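Local coordinates for protein AGR_C_4470p (Agrobacterium tumefaciens str. C58, PDB 2HQV) that is of unknown function but belongs to the ChuX/HutX haem-utilisation family and so probably takes part in handling haem, at residues A74-M79 / F112-D117; I160-D165 / A172-K177. All coordinates share one frame; numbering follows the deposited sequence.

Contact 1: A74-M79 / F112-D117; sequences AIWNEM and FNIHGD
Trp76 lays one face of its indole against the edge of the Phe112 ring. The meeting is T-shaped: the centroids of the Trp76 five-membered ring and the Phe112 ring stand 4.8 Å apart, with the planes at 79°. Phe112 leads with one corner, CE2, which lies 3.5 Å over the indole plane, nearer its margin than its middle, and comes 3.6 Å from Trp76 NE1. Its neighbour Phe112 CZ reaches the same pyrrole part, 3.8 Å from Trp76 CD1. Ile114 meets the CZ2–CH2 side of the six-membered ring, its side chain crossing that of Trp76 at about a right angle: Ile114 CG2 touches Trp76 CZ2 at 3.6 Å, and Ile114 CD1 approaches Trp76 CH2 at 4.0 Å. CG is anti to the backbone N in both aromatic residues (chi1 -175° in Trp76, -169° in Phe112), which sends the rings out to meet between the backbones. The buried indole N-H is satisfied by the carbonyl of Pro103, which helps fix the ring's rotation. Phe112 also packs edge-to-face with Phe72. Helix 72-79 thus lies between two sheets, Ile75 resting on strands 129-139 and 142-151, Met79 on 142-151, and Trp76 reaching the small sheet through strands 111-114 and 123-124.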
loop_
_atom_site.group_PDB
_atom_site.type_symbol
_atom_site.label_atom_id
_atom_site.label_comp_id
_atom_site.label_asym_id
_atom_site.label_seq_id
_atom_site.Cartn_x
_atom_site.Cartn_y
_atom_site.Cartn_z
ATOM N N ALA A 74 3.654 11.071 19.437
ATOM C CA ALA A 74 3.974 10.399 20.695
ATOM C C ALA A 74 3.947 8.885 20.528
ATOM O O ALA A 74 4.819 8.168 21.034
ATOM C CB ALA A 74 2.987 10.816 21.785
ATOM N N ILE A 75 2.939 8.398 19.813
ATOM C CA ILE A 75 2.799 6.967 19.595
ATOM C C ILE A 75 3.908 6.428 18.699
ATOM O O ILE A 75 4.474 5.366 18.976
ATOM C CB ILE A 75 1.397 6.645 19.026
ATOM C CG1 ILE A 75 0.348 6.931 20.113
ATOM C CG2 ILE A 75 1.322 5.187 18.564
ATOM C CD1 ILE A 75 -1.109 6.826 19.654
ATOM N N TRP A 76 4.233 7.158 17.638
ATOM C CA TRP A 76 5.303 6.730 16.744
ATOM C C TRP A 76 6.624 6.669 17.519
ATOM O O TRP A 76 7.365 5.698 17.416
ATOM C CB TRP A 76 5.432 7.700 15.567
ATOM C CG TRP A 76 6.422 7.264 14.550
ATOM C CD1 TRP A 76 7.749 7.587 14.504
ATOM C CD2 TRP A 76 6.181 6.398 13.433
ATOM N NE1 TRP A 76 8.347 6.975 13.431
ATOM C CE2 TRP A 76 7.411 6.234 12.758
ATOM C CE3 TRP A 76 5.046 5.735 12.943
ATOM C CZ2 TRP A 76 7.540 5.444 11.605
ATOM C CZ3 TRP A 76 5.171 4.945 11.796
ATOM C CH2 TRP A 76 6.414 4.805 11.146
ATOM N N ASN A 77 6.915 7.711 18.292
ATOM C CA ASN A 77 8.151 7.748 19.075
ATOM C C ASN A 77 8.178 6.568 20.047
ATOM O O ASN A 77 9.207 5.915 20.233
ATOM C CB ASN A 77 8.255 9.059 19.862
ATOM C CG ASN A 77 9.455 9.083 20.792
ATOM O OD1 ASN A 77 10.601 9.032 20.344
ATOM N ND2 ASN A 77 9.198 9.152 22.098
ATOM N N GLU A 78 7.033 6.306 20.658
ATOM C CA GLU A 78 6.890 5.210 21.601
ATOM C C GLU A 78 7.233 3.881 20.920
ATOM O O GLU A 78 8.063 3.105 21.409
ATOM C CB GLU A 78 5.449 5.171 22.120
ATOM C CG GLU A 78 5.243 4.342 23.360
ATOM C CD GLU A 78 5.845 4.993 24.590
ATOM O OE1 GLU A 78 5.291 6.012 25.061
ATOM O OE2 GLU A 78 6.876 4.492 25.076
HETATM N N MSE A 79 6.604 3.627 19.778
HETATM C CA MSE A 79 6.838 2.376 19.061
HETATM C C MSE A 79 8.270 2.215 18.554
HETATM O O MSE A 79 8.750 1.096 18.394
HETATM C CB MSE A 79 5.850 2.242 17.900
HETATM C CG MSE A 79 4.394 2.202 18.354
HETATM SE SE MSE A 79 3.178 1.813 16.888
HETATM C CE MSE A 79 3.494 3.392 15.796
ATOM N N PHE A 112 4.730 12.852 6.830
ATOM C CA PHE A 112 5.708 12.394 7.796
ATOM C C PHE A 112 6.651 11.516 6.979
ATOM O O PHE A 112 6.310 10.393 6.590
ATOM C CB PHE A 112 4.984 11.593 8.888
ATOM C CG PHE A 112 5.826 11.286 10.089
ATOM C CD1 PHE A 112 6.267 12.305 10.928
ATOM C CD2 PHE A 112 6.151 9.968 10.407
ATOM C CE1 PHE A 112 7.017 12.019 12.062
ATOM C CE2 PHE A 112 6.901 9.666 11.540
ATOM C CZ PHE A 112 7.336 10.693 12.371
ATOM N N ASN A 113 7.833 12.053 6.706
ATOM C CA ASN A 113 8.839 11.376 5.912
ATOM C C ASN A 113 9.774 10.558 6.798
ATOM O O ASN A 113 10.568 11.100 7.570
ATOM C CB ASN A 113 9.593 12.428 5.102
ATOM C CG ASN A 113 8.641 13.369 4.370
ATOM O OD1 ASN A 113 8.803 14.589 4.401
ATOM N ND2 ASN A 113 7.639 12.798 3.710
ATOM N N ILE A 114 9.661 9.240 6.674
ATOM C CA ILE A 114 10.453 8.321 7.480
ATOM C C ILE A 114 11.591 7.649 6.727
ATOM O O ILE A 114 11.379 6.971 5.720
ATOM C CB ILE A 114 9.560 7.222 8.086
ATOM C CG1 ILE A 114 8.716 6.569 6.983
ATOM C CG2 ILE A 114 8.683 7.815 9.182
ATOM C CD1 ILE A 114 7.899 5.373 7.459
ATOM N N HIS A 115 12.803 7.840 7.235
ATOM C CA HIS A 115 14.000 7.260 6.643
ATOM C C HIS A 115 15.048 7.066 7.735
ATOM O O HIS A 115 15.321 7.975 8.521
ATOM C CB HIS A 115 14.558 8.174 5.548
ATOM C CG HIS A 115 13.640 8.355 4.377
ATOM N ND1 HIS A 115 13.261 7.310 3.559
ATOM C CD2 HIS A 115 13.034 9.460 3.880
ATOM C CE1 HIS A 115 12.461 7.765 2.609
ATOM N NE2 HIS A 115 12.308 9.066 2.782
ATOM N N GLY A 116 15.624 5.873 7.786
ATOM C CA GLY A 116 16.638 5.586 8.784
ATOM C C GLY A 116 17.284 4.249 8.498
ATOM O O GLY A 116 17.186 3.739 7.382
ATOM N N ASP A 117 17.948 3.683 9.498
ATOM C CA ASP A 117 18.593 2.388 9.333
ATOM C C ASP A 117 17.539 1.300 9.503
ATOM O O ASP A 117 17.490 0.600 10.522
ATOM C CB ASP A 117 19.713 2.212 10.362
ATOM C CG ASP A 117 20.345 0.837 10.303
ATOM O OD1 ASP A 117 20.726 0.404 9.193
ATOM O OD2 ASP A 117 20.461 0.189 11.367
#

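Contact 2: I160-D165 / A172-K177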
loop_
_atom_site.group_PDB
_atom_site.type_symbol
_atom_site.label_atom_id
_atom_site.label_comp_id
_atom_site.label_asym_id
_atom_site.label_seq_id
_atom_site.Cartn_x
_atom_site.Cartn_y
_atom_site.Cartn_z
ATOM N N ILE A 160 0.776 -1.539 12.478
ATOM C CA ILE A 160 2.040 -1.974 13.062
ATOM C C ILE A 160 1.677 -3.157 13.963
ATOM O O ILE A 160 0.898 -3.009 14.907
ATOM C CB ILE A 160 2.698 -0.877 13.939
ATOM C CG1 ILE A 160 2.921 0.404 13.129
ATOM C CG2 ILE A 160 4.016 -1.398 14.512
ATOM C CD1 ILE A 160 3.863 0.248 11.934
ATOM N N PHE A 161 2.232 -4.324 13.658
ATOM C CA PHE A 161 1.964 -5.523 14.433
ATOM C C PHE A 161 3.082 -5.888 15.388
ATOM O O PHE A 161 4.257 -5.680 15.093
ATOM C CB PHE A 161 1.727 -6.714 13.500
ATOM C CG PHE A 161 0.338 -6.790 12.961
ATOM C CD1 PHE A 161 -0.605 -7.613 13.565
ATOM C CD2 PHE A 161 -0.042 -6.016 11.871
ATOM C CE1 PHE A 161 -1.915 -7.666 13.091
ATOM C CE2 PHE A 161 -1.355 -6.062 11.387
ATOM C CZ PHE A 161 -2.290 -6.891 12.002
ATOM N N VAL A 162 2.699 -6.431 16.540
ATOM C CA VAL A 162 3.664 -6.904 17.522
ATOM C C VAL A 162 4.169 -8.229 16.929
ATOM O O VAL A 162 3.380 -9.028 16.428
ATOM C CB VAL A 162 2.977 -7.162 18.886
ATOM C CG1 VAL A 162 3.912 -7.919 19.817
ATOM C CG2 VAL A 162 2.588 -5.831 19.520
ATOM N N ARG A 163 5.474 -8.453 16.973
ATOM C CA ARG A 163 6.051 -9.673 16.414
ATOM C C ARG A 163 5.911 -10.898 17.306
ATOM O O ARG A 163 5.561 -10.796 18.477
ATOM C CB ARG A 163 7.533 -9.455 16.102
ATOM C CG ARG A 163 7.797 -8.340 15.110
ATOM C CD ARG A 163 7.191 -8.647 13.753
ATOM N NE ARG A 163 7.899 -9.720 13.061
ATOM C CZ ARG A 163 9.174 -9.651 12.698
ATOM N NH1 ARG A 163 9.878 -8.560 12.964
ATOM N NH2 ARG A 163 9.743 -10.667 12.058
ATOM N N ARG A 164 6.191 -12.060 16.719
ATOM C CA ARG A 164 6.137 -13.339 17.415
ATOM C C ARG A 164 7.546 -13.930 17.432
ATOM O O ARG A 164 8.367 -13.617 16.566
ATOM C CB ARG A 164 5.185 -14.287 16.689
ATOM C CG ARG A 164 3.737 -13.853 16.749
ATOM C CD ARG A 164 2.877 -14.629 15.770
ATOM N NE ARG A 164 1.488 -14.178 15.808
ATOM C CZ ARG A 164 0.646 -14.423 16.807
ATOM N NH1 ARG A 164 1.044 -15.124 17.861
ATOM N NH2 ARG A 164 -0.597 -13.955 16.753
ATOM N N ASP A 165 7.835 -14.782 18.409
ATOM C CA ASP A 165 9.161 -15.381 18.493
ATOM C C ASP A 165 9.226 -16.741 17.806
ATOM O O ASP A 165 8.322 -17.111 17.054
ATOM C CB ASP A 165 9.596 -15.496 19.961
ATOM C CG ASP A 165 8.662 -16.361 20.792
ATOM O OD1 ASP A 165 8.671 -16.211 22.029
ATOM O OD2 ASP A 165 7.932 -17.196 20.221
ATOM N N ALA A 172 7.440 -11.245 24.251
ATOM C CA ALA A 172 7.184 -10.755 25.604
ATOM C C ALA A 172 7.432 -9.271 25.854
ATOM O O ALA A 172 6.509 -8.535 26.203
ATOM C CB ALA A 172 7.986 -11.588 26.605
ATOM N N GLY A 173 8.676 -8.832 25.695
ATOM C CA GLY A 173 9.000 -7.435 25.935
ATOM C C GLY A 173 8.187 -6.448 25.115
ATOM O O GLY A 173 7.708 -5.432 25.628
ATOM N N GLN A 174 8.033 -6.748 23.832
ATOM C CA GLN A 174 7.283 -5.885 22.925
ATOM C C GLN A 174 5.807 -5.860 23.301
ATOM O O GLN A 174 5.187 -4.801 23.358
ATOM C CB GLN A 174 7.442 -6.392 21.495
ATOM C CG GLN A 174 7.066 -5.382 20.434
ATOM C CD GLN A 174 7.496 -5.837 19.061
ATOM O OE1 GLN A 174 6.780 -6.573 18.392
ATOM N NE2 GLN A 174 8.686 -5.416 18.641
ATOM N N LEU A 175 5.256 -7.041 23.561
ATOM C CA LEU A 175 3.855 -7.178 23.947
ATOM C C LEU A 175 3.540 -6.327 25.168
ATOM O O LEU A 175 2.525 -5.639 25.201
ATOM C CB LEU A 175 3.529 -8.645 24.242
ATOM C CG LEU A 175 2.106 -8.933 24.730
ATOM C CD1 LEU A 175 1.093 -8.401 23.717
ATOM C CD2 LEU A 175 1.927 -10.434 24.934
ATOM N N ALA A 176 4.414 -6.379 26.173
ATOM C CA ALA A 176 4.217 -5.604 27.396
ATOM C C ALA A 176 4.105 -4.101 27.104
ATOM O O ALA A 176 3.258 -3.410 27.679
ATOM C CB ALA A 176 5.368 -5.866 28.377
ATOM N N LYS A 177 4.956 -3.597 26.210
ATOM C CA LYS A 177 4.929 -2.177 25.854
ATOM C C LYS A 177 3.638 -1.826 25.117
ATOM O O LYS A 177 3.075 -0.749 25.307
ATOM C CB LYS A 177 6.139 -1.820 24.981
ATOM C CG LYS A 177 7.480 -2.063 25.677
ATOM C CD LYS A 177 8.652 -1.700 24.787
ATOM C CE LYS A 177 9.982 -1.944 25.496
ATOM N NZ LYS A 177 11.134 -1.559 24.631
#
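Gln174 extends its side chain from helix 172-185 to the backbone of 160-165, and its OE1 accepts a hydrogen bond from Arg163 N at 2.7 Å. The bond is straight at both ends: the N-H...O angle is 166°, and the donor lies almost in line with the amide C=O, at 172°. An outstretched chain, with CG anti to the backbone N (chi1 -163°) and extended beyond CG, carries the amide across to the backbone that follows strand 156-161. Its other end is held as well, because NE2 donates to the carbonyls of Trp82 and Glu84; the buried amide is therefore gripped on both its oxygen and its nitrogen, which should fix its rotation.

Van der Waals packing is looser and centres on a methyl of Val162. Val162 CG1 lies 4.1 Å from Gln174 CG, the two side chains running past each other in opposite directions. The same CG1 sits beside the amide oxygen, 3.5 Å from Gln174 OE1, and beside a helix nitrogen, 4.1 Å from Leu175 N, while the Leu175 side chain packs on Arg143 and Cys145 of strand 142-151. Arg163 adds its aliphatic base, Arg163 CB lying 3.8 Å from Gln174 OE1.

As for charges, the Arg163 chain bends at chi2 and chi3 and leads away from the helix, and its guanidinium forms a salt bridge with Glu84.

This is a strand-loop-helix connection: the chain leaves strand 156-161 of the antiparallel six-stranded sheet, passes through the loop that follows it and returns as helix 172-185, which the glutamine clasps to the exit of the strand and to the segment leading into strand 85-90.

The two contacts follow one another along the chain, contact 1 closing before contact 2 opens, and their centres lie about 17 Å apart. Both helices, 72-79 and 172-185, are anchored to the six-stranded antiparallel sheet, but contact 1 ties its helix outward to the separate three-stranded sheet, whereas contact 2 joins the end of the last strand, and the loop beyond it, to the C-terminal helix. They meet directly where Met79, a selenomethionine here, places SE 4.0 Å from Ile160 CB. Both also pack against strand 142-151. Together the contacts connect the small sheet, the large sheet and the chain's closing helix within the ChuX/HutX family region.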